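Local coordinates for protein geranyltranstransferase (Methylococcus capsulatus, PDB 3TS7) that probably makes farnesyl diphosphate by magnesium-dependent head-to-tail prenyl transfer, as a member of the FPP/GGPP synthase family, at residues Tyr59-Thr64 with Ala194-Ala199; Asn182-Lys187 with Pro254-Leu259. One frame throughout, in Å; residues are numbered along the deposited sequence.

Interaction 1 of 2, residues Tyr59-Thr64 with Ala194-Ala199; sequences YATGQT and ASVRLA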
loop_
_atom_site.group_PDB
_atom_site.type_symbol
_atom_site.label_atom_id
_atom_site.label_comp_id
_atom_site.label_asym_id
_atom_site.label_seq_id
_atom_site.Cartn_x
_atom_site.Cartn_y
_atom_site.Cartn_z
ATOM N N TYR B 59 -18.177 10.748 -4.318
ATOM C CA TYR B 59 -19.630 10.676 -4.443
ATOM C C TYR B 59 -20.185 11.878 -5.224
ATOM O O TYR B 59 -21.027 11.710 -6.097
ATOM C CB TYR B 59 -20.294 10.574 -3.069
ATOM C CG TYR B 59 -20.133 9.227 -2.354
ATOM C CD1 TYR B 59 -20.495 8.022 -2.971
ATOM C CD2 TYR B 59 -19.660 9.182 -1.044
ATOM C CE1 TYR B 59 -20.362 6.794 -2.290
ATOM C CE2 TYR B 59 -19.524 7.981 -0.364
ATOM C CZ TYR B 59 -19.881 6.795 -0.990
ATOM O OH TYR B 59 -19.727 5.633 -0.273
ATOM N N ALA B 60 -19.684 13.079 -4.941
ATOM C CA ALA B 60 -20.186 14.280 -5.633
ATOM C C ALA B 60 -19.847 14.279 -7.103
ATOM O O ALA B 60 -20.671 14.670 -7.918
ATOM C CB ALA B 60 -19.671 15.564 -4.961
ATOM N N THR B 61 -18.640 13.836 -7.448
ATOM C CA THR B 61 -18.246 13.713 -8.849
ATOM C C THR B 61 -19.127 12.689 -9.571
ATOM O O THR B 61 -19.584 12.938 -10.677
ATOM C CB THR B 61 -16.761 13.300 -8.982
ATOM O OG1 THR B 61 -15.943 14.302 -8.367
ATOM C CG2 THR B 61 -16.354 13.132 -10.432
ATOM N N GLY B 62 -19.378 11.549 -8.931
ATOM C CA GLY B 62 -20.206 10.501 -9.539
ATOM C C GLY B 62 -21.622 10.955 -9.852
ATOM O O GLY B 62 -22.149 10.676 -10.933
ATOM N N GLN B 63 -22.225 11.660 -8.902
ATOM C CA GLN B 63 -23.567 12.220 -9.065
ATOM C C GLN B 63 -23.609 13.219 -10.221
ATOM O O GLN B 63 -24.596 13.278 -10.959
ATOM C CB GLN B 63 -24.048 12.873 -7.762
ATOM C CG GLN B 63 -25.524 13.167 -7.739
ATOM C CD GLN B 63 -25.951 13.857 -6.487
ATOM O OE1 GLN B 63 -25.974 13.262 -5.408
ATOM N NE2 GLN B 63 -26.312 15.120 -6.614
ATOM N N THR B 64 -22.513 13.955 -10.401
ATOM C CA THR B 64 -22.415 14.979 -11.437
ATOM C C THR B 64 -22.403 14.383 -12.833
ATOM O O THR B 64 -23.060 14.893 -13.736
ATOM C CB THR B 64 -21.183 15.903 -11.181
ATOM O OG1 THR B 64 -21.406 16.635 -9.970
ATOM C CG2 THR B 64 -20.948 16.896 -12.323
ATOM N N ALA B 194 -7.141 11.896 -7.359
ATOM C CA ALA B 194 -7.467 10.457 -7.537
ATOM C C ALA B 194 -8.909 10.226 -7.186
ATOM O O ALA B 194 -9.577 9.475 -7.871
ATOM C CB ALA B 194 -6.563 9.560 -6.650
ATOM N N SER B 195 -9.391 10.866 -6.124
ATOM C CA SER B 195 -10.778 10.669 -5.677
ATOM C C SER B 195 -11.793 11.030 -6.760
ATOM O O SER B 195 -12.837 10.381 -6.905
ATOM C CB SER B 195 -11.048 11.494 -4.432
ATOM O OG SER B 195 -10.054 11.222 -3.478
ATOM N N VAL B 196 -11.439 12.046 -7.543
ATOM C CA VAL B 196 -12.280 12.526 -8.617
ATOM C C VAL B 196 -12.145 11.631 -9.842
ATOM O O VAL B 196 -13.156 11.275 -10.461
ATOM C CB VAL B 196 -11.967 14.034 -8.921
ATOM C CG1 VAL B 196 -12.572 14.478 -10.246
ATOM C CG2 VAL B 196 -12.492 14.876 -7.789
ATOM N N ARG B 197 -10.908 11.253 -10.171
ATOM C CA ARG B 197 -10.644 10.424 -11.324
ATOM C C ARG B 197 -11.265 9.020 -11.173
ATOM O O ARG B 197 -11.749 8.466 -12.157
ATOM C CB ARG B 197 -9.143 10.329 -11.588
ATOM C CG ARG B 197 -8.764 9.359 -12.678
ATOM C CD ARG B 197 -7.312 9.491 -13.086
ATOM N NE ARG B 197 -6.925 8.426 -14.010
ATOM C CZ ARG B 197 -7.172 8.422 -15.313
ATOM N NH1 ARG B 197 -7.826 9.427 -15.884
ATOM N NH2 ARG B 197 -6.772 7.395 -16.044
ATOM N N LEU B 198 -11.262 8.474 -9.954
ATOM C CA LEU B 198 -11.871 7.155 -9.703
ATOM C C LEU B 198 -13.348 7.125 -10.096
ATOM O O LEU B 198 -13.800 6.170 -10.750
ATOM C CB LEU B 198 -11.749 6.762 -8.231
ATOM C CG LEU B 198 -10.337 6.413 -7.707
ATOM C CD1 LEU B 198 -10.374 5.745 -6.375
ATOM C CD2 LEU B 198 -9.660 5.553 -8.683
ATOM N N ALA B 199 -14.073 8.169 -9.689
ATOM C CA ALA B 199 -15.477 8.356 -10.100
ATOM C C ALA B 199 -15.630 8.440 -11.608
ATOM O O ALA B 199 -16.536 7.821 -12.174
ATOM C CB ALA B 199 -16.099 9.574 -9.418
#

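Interaction 2 of 2, residues Asn182-Lys187 with Pro254-Leu259; sequences NMHIRK and PNYPAL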
loop_
_atom_site.group_PDB
_atom_site.type_symbol
_atom_site.label_atom_id
_atom_site.label_comp_id
_atom_site.label_asym_id
_atom_site.label_seq_id
_atom_site.Cartn_x
_atom_site.Cartn_y
_atom_site.Cartn_z
ATOM N N ASN B 182 4.413 22.579 -5.755
ATOM C CA ASN B 182 4.767 21.206 -6.159
ATOM C C ASN B 182 4.692 20.181 -5.031
ATOM O O ASN B 182 4.228 19.049 -5.216
ATOM C CB ASN B 182 6.166 21.161 -6.789
ATOM C CG ASN B 182 6.681 19.728 -6.970
ATOM O OD1 ASN B 182 6.289 19.037 -7.903
ATOM N ND2 ASN B 182 7.565 19.292 -6.080
ATOM N N MET B 183 5.185 20.594 -3.877
ATOM C CA MET B 183 5.118 19.828 -2.672
ATOM C C MET B 183 3.670 19.536 -2.269
ATOM O O MET B 183 3.328 18.388 -1.951
ATOM C CB MET B 183 5.780 20.636 -1.575
ATOM C CG MET B 183 6.131 19.859 -0.376
ATOM S SD MET B 183 5.487 20.708 1.027
ATOM C CE MET B 183 4.072 19.700 1.243
ATOM N N HIS B 184 2.831 20.570 -2.269
ATOM C CA HIS B 184 1.422 20.404 -1.902
ATOM C C HIS B 184 0.615 19.571 -2.902
ATOM O O HIS B 184 -0.254 18.791 -2.493
ATOM C CB HIS B 184 0.742 21.758 -1.680
ATOM C CG HIS B 184 1.035 22.374 -0.352
ATOM N ND1 HIS B 184 0.756 21.741 0.843
ATOM C CD2 HIS B 184 1.562 23.581 -0.024
ATOM C CE1 HIS B 184 1.105 22.522 1.850
ATOM N NE2 HIS B 184 1.593 23.646 1.351
ATOM N N ILE B 185 0.928 19.740 -4.187
ATOM C CA ILE B 185 0.346 18.982 -5.307
ATOM C C ILE B 185 0.639 17.484 -5.137
ATOM O O ILE B 185 -0.249 16.642 -5.321
ATOM C CB ILE B 185 0.859 19.520 -6.667
ATOM C CG1 ILE B 185 0.162 20.842 -7.018
ATOM C CG2 ILE B 185 0.603 18.556 -7.839
ATOM C CD1 ILE B 185 0.929 21.713 -8.052
ATOM N N ARG B 186 1.865 17.162 -4.727
ATOM C CA ARG B 186 2.230 15.769 -4.514
ATOM C C ARG B 186 1.660 15.209 -3.210
ATOM O O ARG B 186 0.982 14.158 -3.235
ATOM C CB ARG B 186 3.750 15.574 -4.603
ATOM C CG ARG B 186 4.341 15.768 -5.985
ATOM C CD ARG B 186 5.822 16.135 -5.822
ATOM N NE ARG B 186 6.542 16.238 -7.087
ATOM C CZ ARG B 186 7.238 15.248 -7.642
ATOM N NH1 ARG B 186 7.313 14.049 -7.050
ATOM N NH2 ARG B 186 7.858 15.459 -8.797
ATOM N N LYS B 187 1.895 15.920 -2.100
ATOM C CA LYS B 187 1.516 15.460 -0.754
ATOM C C LYS B 187 0.010 15.282 -0.550
ATOM O O LYS B 187 -0.423 14.348 0.128
ATOM C CB LYS B 187 2.079 16.395 0.332
ATOM C CG LYS B 187 1.587 16.102 1.773
ATOM C CD LYS B 187 2.562 16.563 2.848
ATOM C CE LYS B 187 1.905 16.577 4.230
ATOM N NZ LYS B 187 1.908 15.244 4.901
ATOM N N PRO B 254 7.950 26.464 5.302
ATOM C CA PRO B 254 7.477 27.402 4.276
ATOM C C PRO B 254 5.949 27.420 4.144
ATOM O O PRO B 254 5.300 26.379 4.210
ATOM C CB PRO B 254 8.147 26.901 2.989
ATOM C CG PRO B 254 8.503 25.483 3.250
ATOM C CD PRO B 254 8.712 25.339 4.727
ATOM N N ASN B 255 5.391 28.616 4.004
ATOM C CA ASN B 255 3.953 28.790 3.876
ATOM C C ASN B 255 3.654 29.906 2.884
ATOM O O ASN B 255 4.554 30.668 2.489
ATOM C CB ASN B 255 3.283 29.048 5.238
ATOM C CG ASN B 255 3.834 30.277 5.948
ATOM O OD1 ASN B 255 3.283 31.369 5.838
ATOM N ND2 ASN B 255 4.930 30.102 6.667
ATOM N N TYR B 256 2.393 29.980 2.471
ATOM C CA TYR B 256 1.985 30.921 1.440
ATOM C C TYR B 256 2.027 32.405 1.860
ATOM O O TYR B 256 2.525 33.224 1.086
ATOM C CB TYR B 256 0.619 30.533 0.850
ATOM C CG TYR B 256 0.635 29.279 -0.002
ATOM C CD1 TYR B 256 0.945 29.347 -1.364
ATOM C CD2 TYR B 256 0.337 28.022 0.556
ATOM C CE1 TYR B 256 0.968 28.194 -2.162
ATOM C CE2 TYR B 256 0.352 26.851 -0.240
ATOM C CZ TYR B 256 0.659 26.958 -1.600
ATOM O OH TYR B 256 0.665 25.842 -2.410
ATOM N N PRO B 257 1.499 32.763 3.060
ATOM C CA PRO B 257 1.608 34.192 3.395
ATOM C C PRO B 257 3.039 34.660 3.691
ATOM O O PRO B 257 3.345 35.818 3.440
ATOM C CB PRO B 257 0.734 34.336 4.647
ATOM C CG PRO B 257 -0.145 33.116 4.658
ATOM C CD PRO B 257 0.694 32.046 4.069
ATOM N N ALA B 258 3.899 33.784 4.211
ATOM C CA ALA B 258 5.317 34.147 4.409
ATOM C C ALA B 258 5.993 34.442 3.077
ATOM O O ALA B 258 6.737 35.407 2.952
ATOM C CB ALA B 258 6.081 33.065 5.167
ATOM N N LEU B 259 5.694 33.625 2.078
ATOM C CA LEU B 259 6.247 33.773 0.751
ATOM C C LEU B 259 5.667 34.949 -0.056
ATOM O O LEU B 259 6.391 35.620 -0.799
ATOM C CB LEU B 259 5.985 32.481 -0.003
ATOM C CG LEU B 259 6.674 32.268 -1.329
ATOM C CD1 LEU B 259 8.155 32.392 -1.094
ATOM C CD2 LEU B 259 6.308 30.875 -1.804
HETATM O O HOH W 1 2.177 25.800 2.946
#

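Interaction 1 of 2, residues Tyr59-Thr64 with Ala194-Ala199
Helix 53-65 and helix 177-201 run in broadly the same direction and come closest at Gly62 and Ala199, whose CA atoms are 5.2 Å apart, in a close helix-helix packing inside the all-alpha isoprenoid synthase fold. The axes of segments 59-64 and 194-199 approach to 8.3 Å and cross at -34°. At this tight point the methyl of Ala199 rests against the backbone of Gly62, and CB of Ala199 stands 3.9 Å from N of Gly62.

Thr61 is the larger contributor from its helix, and its two branches divide the work. CG2 of Thr61, anti to the backbone N, lies 3.7 Å from CB of Ala199 and is also near the carbonyl oxygen of Val196. The hydroxyl comes up against the two methyls of Val196, and the two side chains cross at about a right angle. This oxygen, although it faces hydrocarbon, is not left without a polar partner: it hydrogen-bonds to the carbonyl of Leu57, one turn earlier in its own helix. No hydrogen bond links the two segments, so the interface is one of van der Waals packing among buried groups.

A polar link between the same helices runs from the carbonyl of Ser195 to the hydroxyl of Thr58, just before 59-64. Elsewhere on the two segments, Ala60 packs on Leu289 and Leu290 of helix 288-298, while Leu198 packs on Met147 and Thr150 of helix 141-155. The contact thus joins helix 53-65 to helix 177-201, and its shortest approach is between OG1 of Thr61 and CG2 of Val196, at 3.5 Å.

Interaction 2 of 2, residues Asn182-Lys187 with Pro254-Leu259
His184 and Tyr256 form an aromatic contact, with neither ring covering the other, that ties helix 177-201 of the all-alpha isoprenoid synthase fold to the start of the short helix 256-260. The two side chains approach from opposite directions, and their ring planes are inclined by only 20°. The centroids are 5.6 Å apart, and this is not a stack. CD2 of His184 is the meeting point, 3.4 Å from OH of Tyr256 and nearly as close to its CE2. In Tyr256, CG lies anti to the carbonyl carbon (chi1 -70°), which carries the phenol end across to the histidine although the side chain does not set out in that direction.

Other groups surround the pair. CE of Met183 sits over one face of the imidazole, displaced toward the rim, and Gln226 of helix 208-237 also touches His184. The phenol of Tyr256 packs on Ile227 of that same helix and on Leu177, Leu180 and Glu181, one to two turns before His184.

Asn255 is the N-cap of helix 256-260: its OD1 accepts from N of Ala258 at 3.0 Å, with the donor above the carbonyl plane. Immediately after the cap, the backbone N of Tyr256 is hydrogen-bonded to OD2 of Asp230, which anchors the helix start to helix 208-237. Asp230 belongs to the DDILD sequence, the second aspartate-rich motif, which in relatives binds magnesium and substrate diphosphate, so the contact probably borders the active site. A water bridges the two segments beside the rings, lying in the imidazole plane 2.7 Å from NE2 of His184 and giving a weak bond to O of Pro254.

Interactions 1 and 2 share helix 177-201, and the helix itself is their connection: the centres lie 25 Å apart and the nearest atoms about 9 Å. One helix packs in two ways, by close backbone approach at Gly62 and Ala199 in interaction 1 and by contact through the rings of His184 and Tyr256 in interaction 2, where the nearest CA atoms, those of His184 and Asn255, are 10.5 Å apart. Interaction 1 is buried packing. Interaction 2, partly buried, lies by the second aspartate-rich motif (Asp230); Lys187 of its segment 182-187, modelled in two conformers, bonds to Gln164 and makes a long, weak and doubtful ion pair with Asp90 of the first motif, consistent with a place near the active site.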